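Local coordinates for amine Dehydrogenase (Pseudomonas putida, PDB 1JMX), which probably takes part, as the beta-propeller subunit of a heme c-containing quinohemoprotein amine dehydrogenase, in the oxidative deamination of primary amines, at residues B[112-115]-B[120-123]; B[87-92]-B[124-129]. All blocks are in the same frame, centred on the assembly; numbering follows the deposited sequence.

Contact 1: B[112-115]-B[120-123]; sequences PTQR and YVVK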
ATOM      1  N   PRO B 112      -1.003 -24.376   6.370  1.00  9.07           N
ATOM      2  CA  PRO B 112      -2.305 -24.298   7.029  1.00  8.69           C
ATOM      3  C   PRO B 112      -2.415 -23.307   8.173  1.00  8.87           C
ATOM      4  O   PRO B 112      -1.429 -22.959   8.822  1.00  9.28           O
ATOM      5  CB  PRO B 112      -2.498 -25.721   7.517  1.00  8.66           C
ATOM      6  CG  PRO B 112      -1.128 -26.075   7.979  1.00  8.21           C
ATOM      7  CD  PRO B 112      -0.188 -25.453   6.961  1.00  8.90           C
ATOM      8  N   THR B 113      -3.633 -22.838   8.396  1.00 10.59           N
ATOM      9  CA  THR B 113      -3.911 -21.918   9.483  1.00 11.28           C
ATOM     10  C   THR B 113      -5.123 -22.428  10.237  1.00 11.27           C
ATOM     11  O   THR B 113      -6.177 -22.673   9.664  1.00 11.31           O
ATOM     12  CB  THR B 113      -4.218 -20.492   8.992  1.00 12.07           C
ATOM     13  OG1 THR B 113      -3.121 -20.013   8.210  1.00 15.06           O
ATOM     14  CG2 THR B 113      -4.428 -19.554  10.180  1.00  9.16           C
ATOM     15  N   GLN B 114      -4.951 -22.622  11.530  1.00 12.28           N
ATOM     16  CA  GLN B 114      -6.038 -23.071  12.364  1.00 13.69           C
ATOM     17  C   GLN B 114      -6.870 -21.831  12.691  1.00 14.17           C
ATOM     18  O   GLN B 114      -6.361 -20.878  13.277  1.00 13.91           O
ATOM     19  CB  GLN B 114      -5.464 -23.696  13.630  1.00 15.97           C
ATOM     20  CG  GLN B 114      -6.477 -24.365  14.519  1.00 19.57           C
ATOM     21  CD  GLN B 114      -5.830 -24.945  15.753  1.00 20.46           C
ATOM     22  OE1 GLN B 114      -5.169 -24.236  16.507  1.00 21.86           O
ATOM     23  NE2 GLN B 114      -5.998 -26.244  15.955  1.00 23.43           N
ATOM     24  N   ARG B 115      -8.116 -21.806  12.231  1.00 14.35           N
ATOM     25  CA  ARG B 115      -8.997 -20.674  12.503  1.00 15.26           C
ATOM     26  C   ARG B 115      -9.990 -21.000  13.606  1.00 15.64           C
ATOM     27  O   ARG B 115     -10.908 -21.801  13.415  1.00 14.59           O
ATOM     28  CB  ARG B 115      -9.749 -20.246  11.249  1.00 15.88           C
ATOM     29  CG  ARG B 115      -8.886 -19.579  10.223  1.00 18.11           C
ATOM     30  CD  ARG B 115      -9.706 -19.106   9.049  1.00 22.16           C
ATOM     31  NE  ARG B 115      -8.884 -18.333   8.120  1.00 27.28           N
ATOM     32  CZ  ARG B 115      -9.348 -17.692   7.053  1.00 28.33           C
ATOM     33  NH1 ARG B 115     -10.643 -17.732   6.764  1.00 29.31           N
ATOM     34  NH2 ARG B 115      -8.515 -16.987   6.289  1.00 29.42           N
ATOM     35  N   TYR B 120      -6.319 -16.784  15.316  1.00 10.64           N
ATOM     36  CA  TYR B 120      -5.733 -17.690  14.337  1.00 10.59           C
ATOM     37  C   TYR B 120      -4.441 -18.233  14.909  1.00 11.25           C
ATOM     38  O   TYR B 120      -3.806 -17.605  15.758  1.00 10.71           O
ATOM     39  CB  TYR B 120      -5.360 -16.970  13.040  1.00 10.46           C
ATOM     40  CG  TYR B 120      -6.488 -16.488  12.167  1.00  9.00           C
ATOM     41  CD1 TYR B 120      -6.212 -15.920  10.922  1.00  8.23           C
ATOM     42  CD2 TYR B 120      -7.820 -16.562  12.580  1.00  9.79           C
ATOM     43  CE1 TYR B 120      -7.223 -15.433  10.115  1.00  9.11           C
ATOM     44  CE2 TYR B 120      -8.847 -16.076  11.774  1.00  9.27           C
ATOM     45  CZ  TYR B 120      -8.535 -15.511  10.542  1.00  9.90           C
ATOM     46  OH  TYR B 120      -9.524 -15.017   9.735  1.00 12.86           O
ATOM     47  N   VAL B 121      -4.047 -19.399  14.416  1.00 10.85           N
ATOM     48  CA  VAL B 121      -2.803 -20.020  14.827  1.00 11.69           C
ATOM     49  C   VAL B 121      -2.214 -20.589  13.558  1.00 11.18           C
ATOM     50  O   VAL B 121      -2.820 -21.433  12.913  1.00 10.79           O
ATOM     51  CB  VAL B 121      -2.999 -21.160  15.860  1.00 12.50           C
ATOM     52  CG1 VAL B 121      -1.654 -21.725  16.272  1.00 11.42           C
ATOM     53  CG2 VAL B 121      -3.726 -20.645  17.092  1.00 14.21           C
ATOM     54  N   VAL B 122      -1.067 -20.058  13.159  1.00 10.61           N
ATOM     55  CA  VAL B 122      -0.396 -20.535  11.960  1.00 11.87           C
ATOM     56  C   VAL B 122       0.316 -21.827  12.346  1.00 11.75           C
ATOM     57  O   VAL B 122       0.953 -21.910  13.394  1.00 12.34           O
ATOM     58  CB  VAL B 122       0.612 -19.489  11.405  1.00 12.05           C
ATOM     59  CG1 VAL B 122       1.233 -19.982  10.117  1.00 12.60           C
ATOM     60  CG2 VAL B 122      -0.094 -18.169  11.155  1.00 12.33           C
ATOM     61  N   LYS B 123       0.131 -22.854  11.532  1.00 11.53           N
ATOM     62  CA  LYS B 123       0.733 -24.150  11.796  1.00 12.10           C
ATOM     63  C   LYS B 123       1.873 -24.398  10.830  1.00 12.15           C
ATOM     64  O   LYS B 123       2.000 -23.706   9.823  1.00  9.51           O
ATOM     65  CB  LYS B 123      -0.316 -25.245  11.621  1.00 13.58           C
ATOM     66  CG  LYS B 123      -1.487 -25.156  12.562  1.00 15.40           C
ATOM     67  CD  LYS B 123      -1.056 -25.393  13.989  1.00 19.45           C
ATOM     68  CE  LYS B 123      -2.259 -25.612  14.881  1.00 23.75           C
ATOM     69  NZ  LYS B 123      -3.119 -26.719  14.328  1.00 27.68           N
TER

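Contact 2: B[87-92]-B[124-129]; sequences PGEVGR and PPRLEV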
ATOM      1  N   PRO B  87      -9.132 -31.159  10.132  1.00 13.05           N
ATOM      2  CA  PRO B  87     -10.215 -30.477  10.852  1.00 12.54           C
ATOM      3  C   PRO B  87      -9.804 -29.160  11.504  1.00 12.91           C
ATOM      4  O   PRO B  87      -8.784 -29.103  12.188  1.00 13.74           O
ATOM      5  CB  PRO B  87     -10.616 -31.506  11.917  1.00 13.21           C
ATOM      6  CG  PRO B  87     -10.292 -32.803  11.282  1.00 13.14           C
ATOM      7  CD  PRO B  87      -8.967 -32.535  10.635  1.00 12.43           C
ATOM      8  N   GLY B  88     -10.604 -28.114  11.282  1.00 12.09           N
ATOM      9  CA  GLY B  88     -10.347 -26.809  11.872  1.00 11.67           C
ATOM     10  C   GLY B  88      -9.199 -25.987  11.304  1.00 12.89           C
ATOM     11  O   GLY B  88      -8.792 -24.987  11.908  1.00 14.09           O
ATOM     12  N   GLU B  89      -8.681 -26.397  10.149  1.00 12.40           N
ATOM     13  CA  GLU B  89      -7.576 -25.699   9.502  1.00 13.03           C
ATOM     14  C   GLU B  89      -7.893 -25.348   8.059  1.00 12.56           C
ATOM     15  O   GLU B  89      -8.620 -26.065   7.375  1.00 12.87           O
ATOM     16  CB  GLU B  89      -6.295 -26.548   9.548  1.00 13.41           C
ATOM     17  CG  GLU B  89      -5.532 -26.469  10.858  1.00 14.98           C
ATOM     18  CD  GLU B  89      -4.410 -27.493  10.971  1.00 15.39           C
ATOM     19  OE1 GLU B  89      -3.775 -27.835   9.949  1.00 15.65           O
ATOM     20  OE2 GLU B  89      -4.152 -27.952  12.099  1.00 18.59           O
ATOM     21  N   VAL B  90      -7.376 -24.206   7.620  1.00 12.14           N
ATOM     22  CA  VAL B  90      -7.548 -23.746   6.249  1.00 11.71           C
ATOM     23  C   VAL B  90      -6.170 -23.859   5.592  1.00 10.92           C
ATOM     24  O   VAL B  90      -5.192 -23.294   6.081  1.00 10.49           O
ATOM     25  CB  VAL B  90      -8.054 -22.278   6.185  1.00 12.67           C
ATOM     26  CG1 VAL B  90      -8.211 -21.836   4.730  1.00 12.55           C
ATOM     27  CG2 VAL B  90      -9.384 -22.148   6.916  1.00 12.15           C
ATOM     28  N   GLY B  91      -6.097 -24.631   4.514  1.00  9.58           N
ATOM     29  CA  GLY B  91      -4.841 -24.829   3.818  1.00  9.88           C
ATOM     30  C   GLY B  91      -4.699 -24.097   2.496  1.00  9.48           C
ATOM     31  O   GLY B  91      -5.572 -24.158   1.632  1.00  9.09           O
ATOM     32  N   ARG B  92      -3.560 -23.435   2.335  1.00 10.01           N
ATOM     33  CA  ARG B  92      -3.259 -22.689   1.123  1.00 10.98           C
ATOM     34  C   ARG B  92      -1.939 -23.138   0.508  1.00 10.16           C
ATOM     35  O   ARG B  92      -0.989 -23.462   1.207  1.00 10.10           O
ATOM     36  CB  ARG B  92      -3.177 -21.195   1.423  1.00 13.51           C
ATOM     37  CG  ARG B  92      -4.307 -20.391   0.845  1.00 18.53           C
ATOM     38  CD  ARG B  92      -5.453 -20.255   1.813  1.00 20.99           C
ATOM     39  NE  ARG B  92      -6.716 -20.534   1.140  1.00 25.67           N
ATOM     40  CZ  ARG B  92      -7.806 -19.779   1.228  1.00 26.48           C
ATOM     41  NH1 ARG B  92      -7.811 -18.670   1.960  1.00 27.13           N
ATOM     42  NH2 ARG B  92      -8.909 -20.163   0.600  1.00 28.06           N
ATOM     43  N   PRO B 124       2.740 -25.374  11.143  1.00 12.80           N
ATOM     44  CA  PRO B 124       3.872 -25.701  10.270  1.00 12.58           C
ATOM     45  C   PRO B 124       3.369 -26.251   8.935  1.00 12.18           C
ATOM     46  O   PRO B 124       2.300 -26.859   8.872  1.00 14.40           O
ATOM     47  CB  PRO B 124       4.604 -26.787  11.063  1.00 11.46           C
ATOM     48  CG  PRO B 124       4.327 -26.417  12.470  1.00 11.69           C
ATOM     49  CD  PRO B 124       2.860 -26.077  12.433  1.00 11.11           C
ATOM     50  N   PRO B 125       4.097 -25.988   7.838  1.00 10.84           N
ATOM     51  CA  PRO B 125       3.662 -26.498   6.533  1.00 10.11           C
ATOM     52  C   PRO B 125       3.822 -28.025   6.419  1.00  9.83           C
ATOM     53  O   PRO B 125       4.483 -28.664   7.244  1.00  9.36           O
ATOM     54  CB  PRO B 125       4.589 -25.767   5.562  1.00 11.23           C
ATOM     55  CG  PRO B 125       4.938 -24.500   6.300  1.00 10.72           C
ATOM     56  CD  PRO B 125       5.193 -25.022   7.680  1.00  9.84           C
ATOM     57  N   ARG B 126       3.204 -28.602   5.397  1.00 10.21           N
ATOM     58  CA  ARG B 126       3.274 -30.045   5.160  1.00 11.14           C
ATOM     59  C   ARG B 126       3.039 -30.376   3.699  1.00 10.46           C
ATOM     60  O   ARG B 126       2.314 -29.676   3.015  1.00 11.40           O
ATOM     61  CB  ARG B 126       2.234 -30.793   6.011  1.00 11.10           C
ATOM     62  CG  ARG B 126       0.800 -30.402   5.707  1.00 11.89           C
ATOM     63  CD  ARG B 126      -0.195 -31.098   6.603  1.00 12.05           C
ATOM     64  NE  ARG B 126      -1.524 -30.522   6.423  1.00 10.69           N
ATOM     65  CZ  ARG B 126      -2.126 -29.735   7.307  1.00 10.65           C
ATOM     66  NH1 ARG B 126      -1.528 -29.428   8.455  1.00  9.93           N
ATOM     67  NH2 ARG B 126      -3.311 -29.217   7.024  1.00 11.25           N
ATOM     68  N   LEU B 127       3.706 -31.413   3.211  1.00 11.31           N
ATOM     69  CA  LEU B 127       3.512 -31.858   1.841  1.00 11.05           C
ATOM     70  C   LEU B 127       2.427 -32.928   1.930  1.00  9.91           C
ATOM     71  O   LEU B 127       2.441 -33.756   2.834  1.00 11.67           O
ATOM     72  CB  LEU B 127       4.794 -32.485   1.277  1.00 12.21           C
ATOM     73  CG  LEU B 127       4.720 -32.937  -0.190  1.00 14.31           C
ATOM     74  CD1 LEU B 127       5.015 -31.755  -1.111  1.00 14.92           C
ATOM     75  CD2 LEU B 127       5.714 -34.050  -0.448  1.00 16.58           C
ATOM     76  N   GLU B 128       1.451 -32.860   1.037  1.00 10.46           N
ATOM     77  CA  GLU B 128       0.373 -33.835   0.994  1.00 11.13           C
ATOM     78  C   GLU B 128       0.405 -34.488  -0.378  1.00 11.15           C
ATOM     79  O   GLU B 128       0.509 -33.807  -1.395  1.00 12.67           O
ATOM     80  CB  GLU B 128      -0.979 -33.170   1.229  1.00 12.22           C
ATOM     81  CG  GLU B 128      -1.137 -32.596   2.618  1.00 13.63           C
ATOM     82  CD  GLU B 128      -2.507 -32.033   2.879  1.00 12.70           C
ATOM     83  OE1 GLU B 128      -3.245 -31.723   1.926  1.00 14.33           O
ATOM     84  OE2 GLU B 128      -2.848 -31.902   4.058  1.00 13.78           O
ATOM     85  N   VAL B 129       0.368 -35.814  -0.390  1.00 11.90           N
ATOM     86  CA  VAL B 129       0.400 -36.582  -1.621  1.00 11.24           C
ATOM     87  C   VAL B 129      -1.001 -37.085  -1.902  1.00 13.66           C
ATOM     88  O   VAL B 129      -1.683 -37.571  -1.008  1.00 15.08           O
ATOM     89  CB  VAL B 129       1.343 -37.795  -1.500  1.00 11.09           C
ATOM     90  CG1 VAL B 129       1.515 -38.461  -2.846  1.00 10.58           C
ATOM     91  CG2 VAL B 129       2.689 -37.373  -0.929  1.00 11.48           C
TER

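Contact 1: B[112-115]-B[120-123]
R115 lies over one face of the Y120 ring, the two side chains running side by side from neighbouring strands. Its CG stands 4.0 Å from the centroid of the Y120 ring, a CH-pi contact, and the extended chain beyond carries the guanidinium on until Y120 OH sits over its centre, the two planes 17° apart. Both side chains leave with CG anti to the carbonyl carbon (chi1 -71° in R115, -70° in Y120), which keeps them in step. T113 CG2 reaches Y120 CB at 4.0 Å on the same sheet face. Beneath them strands 105-115 and 120-122 form an antiparallel hairpin: Q114 and V121 are a hydrogen-bonded pair, with Q114 N to V121 O at 2.8 Å and V121 N to Q114 O at 3.0 Å, and K123 N adds a bond to P112 O. On the other face Q114 lies alongside V121. Trimming R115 to an alanine here would probably strip the aliphatic cover from one face of the Y120 ring and the guanidinium from beside its hydroxyl. Y120 OH bonds to Q129 of another amine dehydrogenase chain, and its side chain touches heme c; the overlying arginine thus backs a tyrosine that serves both a subunit interface and the heme pocket.

Contact 2: B[87-92]-B[124-129]
E89 and R126 cross obliquely, their carboxylate and guanidinium planes 36° apart, and meet through one carboxylate oxygen. R126 presents the end of its guanidinium: NH1 lies 3.1 Å and NH2 3.3 Å from E89 OE1, which sits only 6° out of the guanidinium plane and is approached nearly along its C-O axis. One acceptor therefore takes two donors of this salt bridge, while E89 OE2 has K123 as its partner. R126 starts with CG between the backbone N and the carbonyl carbon (chi1 61°), then runs extended to NE, spanning the distance from its strand to E89. At another edge of the guanidinium R126 NE bonds to E128 OE2 at 3.0 Å, two residues along the same strand; the donor stands above the E128 carboxylate plane. With NE, NH1 and NH2 all engaged, the guanidinium is fixed in rotation between two acids, whose negative charges would be expected to favour its protonated state. This salt-bridge network, reaching from the surface to the buried E128, spans an antiparallel sheet, joining strands 89-99 and 126-131 across strand 105-115, as suits one blade of a beta-propeller.

Contacts 1 and 2 have centres about 9 Å apart and belong to the same antiparallel sheet, in which strand 105-115 pairs with 89-99, 120-122 and 126-131. Along the chain the order is 87-92, 112-115, 120-123, 124-129, so the hairpin of contact 1 falls wholly between the two segments of contact 2. K123 NZ to E89 OE2, 2.7 Å, is a salt bridge from one contact to the other, and P112 CG packs 3.4 Å from R126 NH1. The hairpin reaches toward a bound heme c, which Y120 touches, while the charged cluster ties its base to the flanking strands.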